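Local atomic coordinates of trypsin inhibitor BGIT (Momordica charantia, PDB entry 1VBW), a protein that probably inhibits trypsin, as a serine protease inhibitor of the potato type I family that presents an exposed binding loop to the enzyme. Residues V23-R26 with V31-V34; S40-D45 with R50-V55. One frame throughout, in Å; residues are numbered along the deposited sequence.

Interaction 1: V23-R26 with V31-V34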
ATOM      1  N   VAL A  23      -4.072  -1.749  -8.445  1.00  7.04           N
ATOM      2  CA  VAL A  23      -4.630  -3.030  -8.018  1.00  6.76           C
ATOM      3  C   VAL A  23      -5.281  -2.881  -6.635  1.00  6.35           C
ATOM      4  O   VAL A  23      -6.401  -3.351  -6.446  1.00  7.04           O
ATOM      5  CB  VAL A  23      -3.534  -4.101  -7.960  1.00  6.90           C
ATOM      6  CG1 VAL A  23      -4.029  -5.377  -7.266  1.00  7.86           C
ATOM      7  CG2 VAL A  23      -3.014  -4.465  -9.358  1.00  8.77           C
ATOM      8  N   ILE A  24      -4.565  -2.259  -5.718  1.00  5.51           N
ATOM      9  CA  ILE A  24      -5.072  -2.132  -4.324  1.00  5.23           C
ATOM     10  C   ILE A  24      -6.384  -1.406  -4.330  1.00  5.65           C
ATOM     11  O   ILE A  24      -7.364  -1.813  -3.681  1.00  6.04           O
ATOM     12  CB  ILE A  24      -3.995  -1.382  -3.513  1.00  4.92           C
ATOM     13  CG1 ILE A  24      -2.763  -2.234  -3.316  1.00  5.53           C
ATOM     14  CG2 ILE A  24      -4.587  -0.926  -2.165  1.00  6.24           C
ATOM     15  CD1 ILE A  24      -1.559  -1.439  -2.939  1.00  6.37           C
ATOM     16  N   GLU A  25      -6.449  -0.261  -5.018  1.00  5.65           N
ATOM     17  CA  GLU A  25      -7.621   0.587  -4.931  1.00  6.28           C
ATOM     18  C   GLU A  25      -8.803  -0.006  -5.673  1.00  7.78           C
ATOM     19  O   GLU A  25      -9.945   0.386  -5.352  1.00 10.12           O
ATOM     20  CB  GLU A  25      -7.289   1.992  -5.484  1.00  7.18           C
ATOM     21  CG  GLU A  25      -6.380   2.731  -4.515  1.00  6.89           C
ATOM     22  CD  GLU A  25      -5.990   4.156  -4.937  1.00  8.48           C
ATOM     23  OE1 GLU A  25      -6.574   4.702  -5.898  1.00 13.57           O
ATOM     24  OE2 GLU A  25      -5.203   4.765  -4.209  1.00  6.95           O
ATOM     25  N   ARG A  26      -8.583  -0.850  -6.669  1.00  8.62           N
ATOM     26  CA  ARG A  26      -9.625  -1.590  -7.383  1.00 10.28           C
ATOM     27  C   ARG A  26     -10.128  -2.737  -6.513  1.00  9.18           C
ATOM     28  O   ARG A  26     -11.338  -2.978  -6.419  1.00 14.30           O
ATOM     29  CB  ARG A  26      -9.089  -2.112  -8.747  1.00 13.16           C
ATOM     30  CG  ARG A  26      -8.850  -1.117  -9.898  1.00 12.81           C
ATOM     31  CD  ARG A  26      -7.887  -1.428 -11.033  1.00 14.31           C
ATOM     32  NE  ARG A  26      -8.349  -2.545 -11.862  1.00 15.62           N
ATOM     33  CZ  ARG A  26      -8.842  -2.361 -13.071  1.00 23.04           C
ATOM     34  NH1 ARG A  26      -9.042  -1.227 -13.674  1.00 38.67           N
ATOM     35  NH2 ARG A  26      -9.138  -3.514 -13.631  1.00 28.04           N
ATOM     36  N   VAL A  31      -9.995   1.809   0.387  1.00  5.89           N
ATOM     37  CA  VAL A  31      -8.654   2.267   0.740  1.00  5.57           C
ATOM     38  C   VAL A  31      -8.100   3.161  -0.366  1.00  5.45           C
ATOM     39  O   VAL A  31      -8.447   3.053  -1.531  1.00  6.30           O
ATOM     40  CB  VAL A  31      -7.676   1.112   1.010  1.00  6.02           C
ATOM     41  CG1 VAL A  31      -8.232   0.169   2.073  1.00  7.25           C
ATOM     42  CG2 VAL A  31      -7.297   0.365  -0.252  1.00  7.40           C
ATOM     43  N   ARG A  32      -7.156   3.995   0.056  1.00  5.75           N
ATOM     44  CA  ARG A  32      -6.307   4.755  -0.840  1.00  5.83           C
ATOM     45  C   ARG A  32      -4.882   4.337  -0.597  1.00  5.34           C
ATOM     46  O   ARG A  32      -4.415   4.280   0.565  1.00  6.40           O
ATOM     47  CB  ARG A  32      -6.472   6.278  -0.567  1.00  6.65           C
ATOM     48  CG  ARG A  32      -5.467   7.119  -1.318  1.00  6.94           C
ATOM     49  CD  ARG A  32      -5.790   8.608  -1.227  1.00  9.19           C
ATOM     50  NE  ARG A  32      -4.739   9.431  -1.774  1.00  9.01           N
ATOM     51  CZ  ARG A  32      -3.728   9.981  -1.072  1.00  9.15           C
ATOM     52  NH1 ARG A  32      -3.703   9.876   0.261  1.00 11.20           N
ATOM     53  NH2 ARG A  32      -2.799  10.664  -1.705  1.00 12.19           N
ATOM     54  N   ALA A  33      -4.173   4.029  -1.697  1.00  5.34           N
ATOM     55  CA  ALA A  33      -2.774   3.643  -1.617  1.00  5.75           C
ATOM     56  C   ALA A  33      -1.904   4.888  -1.729  1.00  6.80           C
ATOM     57  O   ALA A  33      -2.098   5.746  -2.595  1.00 10.03           O
ATOM     58  CB  ALA A  33      -2.466   2.672  -2.734  1.00  7.81           C
ATOM     59  N   VAL A  34      -0.893   4.952  -0.885  1.00  6.60           N
ATOM     60  CA  VAL A  34       0.027   6.072  -0.704  0.56  9.71           C
ATOM     61  C   VAL A  34       1.427   5.579  -1.059  1.00  7.93           C
ATOM     62  O   VAL A  34       1.905   4.731  -0.330  1.00  9.26           O
ATOM     63  CB  VAL A  34      -0.039   6.602   0.737  0.56 13.63           C
ATOM     64  CG1 VAL A  34       0.278   5.559   1.769  0.56 27.84           C
ATOM     65  CG2 VAL A  34       0.838   7.854   0.907  0.56 19.90           C
TER
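I24 and E25 of helix 17-27 meet V31 and A33 in a helix-to-strand contact at the edge of the sheet, showing how one short segment of helix can join apolar packing to a side-chain-to-backbone hydrogen bond. It belongs to the potato type I inhibitor fold, in which the single long helix lies against a small mixed sheet. On the buried side, the I24 and V31 side chains cross at about a right angle, their CG2 methyls touching at 3.6 Å. I24 CD1 lies more loosely against A33 CB, at 4.2 Å, and I24 also packs on V53 of strand 50-55 and on W9, L12 and P65, within the hydrophobic core.

E25 CG lies beside the backbone N (chi1 -72°) and passes V31 O at 3.6 Å, and the extended chain delivers the carboxylate to A33. E25 OE2 forms a salt bridge with K21, whose NZ also hydrogen-bonds to A33 O, so two helix side chains hold both polar backbone atoms of A33 on an outermost strand. A33 N donates to E25 OE2 across 2.8 Å (159° at the hydrogen), and OE2 receives it on its anti lone pair, turned away from the other oxygen.

Interaction 2: S40-D45 with R50-V55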
ATOM      1  N   SER A  40      11.682   6.763   4.370  1.00  8.80           N
ATOM      2  CA  SER A  40      11.301   8.158   4.567  0.53  8.59           C
ATOM      3  C   SER A  40      10.333   8.379   5.732  1.00 10.46           C
ATOM      4  O   SER A  40      10.153   9.582   6.060  1.00 12.49           O
ATOM      5  CB  SER A  40      10.659   8.702   3.303  0.53 10.85           C
ATOM      6  OG  SER A  40       9.412   8.062   3.073  0.53 10.42           O
ATOM      7  N   GLY A  41       9.859   7.325   6.341  1.00 11.56           N
ATOM      8  CA  GLY A  41       9.046   7.701   7.542  1.00 10.34           C
ATOM      9  C   GLY A  41       7.614   8.045   7.178  1.00 11.38           C
ATOM     10  O   GLY A  41       7.282   8.658   6.147  1.00 16.88           O
ATOM     11  N   ALA A  42       6.725   7.707   8.067  1.00 12.32           N
ATOM     12  CA  ALA A  42       5.278   7.958   7.905  1.00 11.24           C
ATOM     13  C   ALA A  42       4.686   7.828   9.295  1.00  9.32           C
ATOM     14  O   ALA A  42       5.248   7.158  10.174  1.00  9.32           O
ATOM     15  CB  ALA A  42       4.641   6.972   6.951  1.00 13.51           C
ATOM     16  N   THR A  43       3.531   8.464   9.517  1.00  9.64           N
ATOM     17  CA  THR A  43       2.970   8.502  10.871  1.00  9.48           C
ATOM     18  C   THR A  43       2.754   7.127  11.406  1.00  8.86           C
ATOM     19  O   THR A  43       2.227   6.221  10.757  1.00 10.99           O
ATOM     20  CB  THR A  43       1.629   9.248  10.993  0.62 10.18           C
ATOM     21  OG1 THR A  43       0.705   8.654  10.088  0.62 11.04           O
ATOM     22  CG2 THR A  43       1.822  10.737  10.698  0.62 14.58           C
ATOM     23  N   LYS A  44       3.105   6.966  12.689  1.00 10.47           N
ATOM     24  CA  LYS A  44       2.975   5.660  13.327  1.00 10.86           C
ATOM     25  C   LYS A  44       1.630   5.458  13.988  1.00 11.89           C
ATOM     26  O   LYS A  44       1.566   4.972  15.116  1.00 30.66           O
ATOM     27  CB  LYS A  44       4.094   5.475  14.343  1.00 12.07           C
ATOM     28  CG  LYS A  44       5.446   5.471  13.671  1.00 12.58           C
ATOM     29  CD  LYS A  44       5.643   4.199  12.911  1.00 15.36           C
ATOM     30  CE  LYS A  44       7.093   3.972  12.532  1.00 17.71           C
ATOM     31  NZ  LYS A  44       7.341   2.736  11.781  1.00 19.21           N
ATOM     32  N   ASP A  45       0.555   5.754  13.330  1.00 10.30           N
ATOM     33  CA  ASP A  45      -0.818   5.569  13.765  1.00  9.30           C
ATOM     34  C   ASP A  45      -1.459   4.477  12.877  1.00  8.68           C
ATOM     35  O   ASP A  45      -0.793   3.862  12.022  1.00 10.63           O
ATOM     36  CB  ASP A  45      -1.629   6.837  13.785  1.00 10.24           C
ATOM     37  CG  ASP A  45      -1.788   7.475  12.430  1.00  9.49           C
ATOM     38  OD1 ASP A  45      -2.584   8.473  12.352  1.00 15.30           O
ATOM     39  OD2 ASP A  45      -1.133   7.040  11.461  1.00  9.48           O
ATOM     40  N   ARG A  50      -6.105   3.431   4.673  1.00  5.67           N
ATOM     41  CA  ARG A  50      -4.799   3.749   4.115  1.00  5.85           C
ATOM     42  C   ARG A  50      -4.016   2.460   3.829  1.00  5.30           C
ATOM     43  O   ARG A  50      -3.997   1.571   4.669  1.00  5.99           O
ATOM     44  CB  ARG A  50      -4.013   4.551   5.153  1.00  7.02           C
ATOM     45  CG  ARG A  50      -2.622   4.996   4.726  1.00  8.43           C
ATOM     46  CD  ARG A  50      -1.958   5.895   5.758  1.00 10.17           C
ATOM     47  NE  ARG A  50      -1.861   5.258   7.062  1.00  9.52           N
ATOM     48  CZ  ARG A  50      -1.723   5.916   8.209  1.00 10.86           C
ATOM     49  NH1 ARG A  50      -1.612   5.240   9.358  1.00 12.36           N
ATOM     50  NH2 ARG A  50      -1.729   7.256   8.222  1.00 13.02           N
ATOM     51  N   VAL A  51      -3.361   2.438   2.677  1.00  5.07           N
ATOM     52  CA  VAL A  51      -2.395   1.374   2.346  1.00  5.47           C
ATOM     53  C   VAL A  51      -1.106   2.065   1.917  1.00  5.49           C
ATOM     54  O   VAL A  51      -1.055   2.620   0.815  1.00  6.73           O
ATOM     55  CB  VAL A  51      -2.906   0.414   1.281  1.00  5.50           C
ATOM     56  CG1 VAL A  51      -1.823  -0.609   0.925  1.00  6.56           C
ATOM     57  CG2 VAL A  51      -4.163  -0.312   1.735  1.00  5.90           C
ATOM     58  N   ARG A  52      -0.092   1.983   2.739  1.00  6.31           N
ATOM     59  CA  ARG A  52       1.230   2.464   2.346  1.00  6.66           C
ATOM     60  C   ARG A  52       1.881   1.509   1.367  1.00  6.20           C
ATOM     61  O   ARG A  52       1.919   0.298   1.637  1.00  7.75           O
ATOM     62  CB  ARG A  52       2.089   2.664   3.590  1.00  8.38           C
ATOM     63  CG  ARG A  52       1.514   3.823   4.410  1.00 12.76           C
ATOM     64  CD  ARG A  52       2.243   4.089   5.671  1.00 19.11           C
ATOM     65  NE  ARG A  52       1.749   5.387   6.154  1.00 16.30           N
ATOM     66  CZ  ARG A  52       1.695   5.409   7.506  1.00 14.04           C
ATOM     67  NH1 ARG A  52       2.072   4.308   8.099  1.00 24.62           N
ATOM     68  NH2 ARG A  52       1.321   6.521   7.992  1.00 14.94           N
ATOM     69  N   VAL A  53       2.395   2.034   0.300  1.00  5.68           N
ATOM     70  CA  VAL A  53       3.104   1.303  -0.716  1.00  5.91           C
ATOM     71  C   VAL A  53       4.558   1.784  -0.687  1.00  5.44           C
ATOM     72  O   VAL A  53       4.854   2.843  -1.195  1.00  6.25           O
ATOM     73  CB  VAL A  53       2.477   1.467  -2.093  1.00  6.06           C
ATOM     74  CG1 VAL A  53       3.257   0.656  -3.128  1.00  6.98           C
ATOM     75  CG2 VAL A  53       1.005   1.020  -2.073  1.00  7.29           C
ATOM     76  N   TRP A  54       5.399   0.970  -0.022  1.00  5.83           N
ATOM     77  CA  TRP A  54       6.783   1.354   0.198  1.00  5.83           C
ATOM     78  C   TRP A  54       7.622   0.957  -1.020  1.00  5.78           C
ATOM     79  O   TRP A  54       7.621  -0.220  -1.383  1.00  7.23           O
ATOM     80  CB  TRP A  54       7.326   0.661   1.433  1.00  6.81           C
ATOM     81  CG  TRP A  54       6.679   1.117   2.710  1.00  6.83           C
ATOM     82  CD1 TRP A  54       5.692   0.478   3.426  1.00  7.80           C
ATOM     83  CD2 TRP A  54       7.041   2.293   3.435  1.00  7.20           C
ATOM     84  NE1 TRP A  54       5.394   1.223   4.561  1.00  8.84           N
ATOM     85  CE2 TRP A  54       6.210   2.333   4.590  1.00  7.72           C
ATOM     86  CE3 TRP A  54       7.959   3.309   3.246  1.00  8.53           C
ATOM     87  CZ2 TRP A  54       6.286   3.376   5.533  1.00  8.95           C
ATOM     88  CZ3 TRP A  54       8.051   4.338   4.176  1.00  9.78           C
ATOM     89  CH2 TRP A  54       7.223   4.339   5.297  1.00 10.08           C
ATOM     90  N   VAL A  55       8.319   1.924  -1.596  1.00  6.21           N
ATOM     91  CA  VAL A  55       9.004   1.693  -2.873  1.00  6.32           C
ATOM     92  C   VAL A  55      10.487   2.031  -2.746  1.00  6.83           C
ATOM     93  O   VAL A  55      10.960   2.827  -1.930  1.00  7.75           O
ATOM     94  CB  VAL A  55       8.388   2.490  -4.003  1.00  6.85           C
ATOM     95  CG1 VAL A  55       6.943   2.033  -4.266  1.00  7.65           C
ATOM     96  CG2 VAL A  55       8.461   3.979  -3.795  1.00  8.02           C
TER
HETATM   97  O   HOH W   1      -3.233   9.547  10.089  1.00 18.30           O
HETATM   98  O   HOH W   2       1.837   2.975  11.031  1.00 32.85           O
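R52 reaches from strand 50-55 to A42 and T43, and its side chain illustrates how an arginine can brace an exposed loop. CB points toward the loop; CG lies beside the backbone N (chi1 -67°), and the chain then stays extended to NE. R52 CD passes A42 CB at 4.0 Å. Farther out, the same methyl sits over the centre of one guanidinium face, 3.4 Å from R52 CZ, while the R50 guanidinium lies against the opposite face, offset toward the rim. At the tip, R52 NH2 donates to T43 O at 2.9 Å, in the carbonyl plane and on a lone pair. R52 NH1 adds a weak bond to T43 O and donates to water 2, which also lies within hydrogen-bonding distance of D45 O.

This is the binding-loop support of potato type I inhibitors: paired arginines on the strand following the loop hold it from beneath. By family resemblance, K44 between T43 and D45 would be the P1 residue, consistent with trypsin specificity; its CB is directed away from the strand.

R50 completes the grip through a salt bridge, NH1 meeting D45 OD2 at 2.8 Å. In the modelled T43 conformer, T43 OG1 donates to the same D45 OD2 from the opposite face of the carboxylate, also at 2.8 Å, and accepts a weak bond from R52 NH2. R50 NH1 additionally pairs with the C-terminal carboxylate of G68. Nearer the start of the loop, W54 CH2 packs on A42 CB at 4.0 Å, and the ring presents its edge to G41 N.

How the interactions relate
Interactions 1 and 2 follow one another along the chain and meet in the sheet, where strand 32-37 runs parallel to strand 50-55. V34 N lies 2.9 Å from V51 O and V34 O lies 2.8 Å from V53 N, both probable hydrogen bonds. Alternation along strand 50-55 divides the work: V51 and V53 turn into the core, with V53 CG2 3.7 Å from I24 CD1, whereas R50, R52 and W54 serve the loop. Interactions 1 and 2, their centres about 13 Å apart, thus connect the helix-packed core to the presumed protease-binding surface. R52, T66 and G68 form a sodium site; the nearest side-chain atom of R52 is about 4 Å from the ion, beyond coordinating distance.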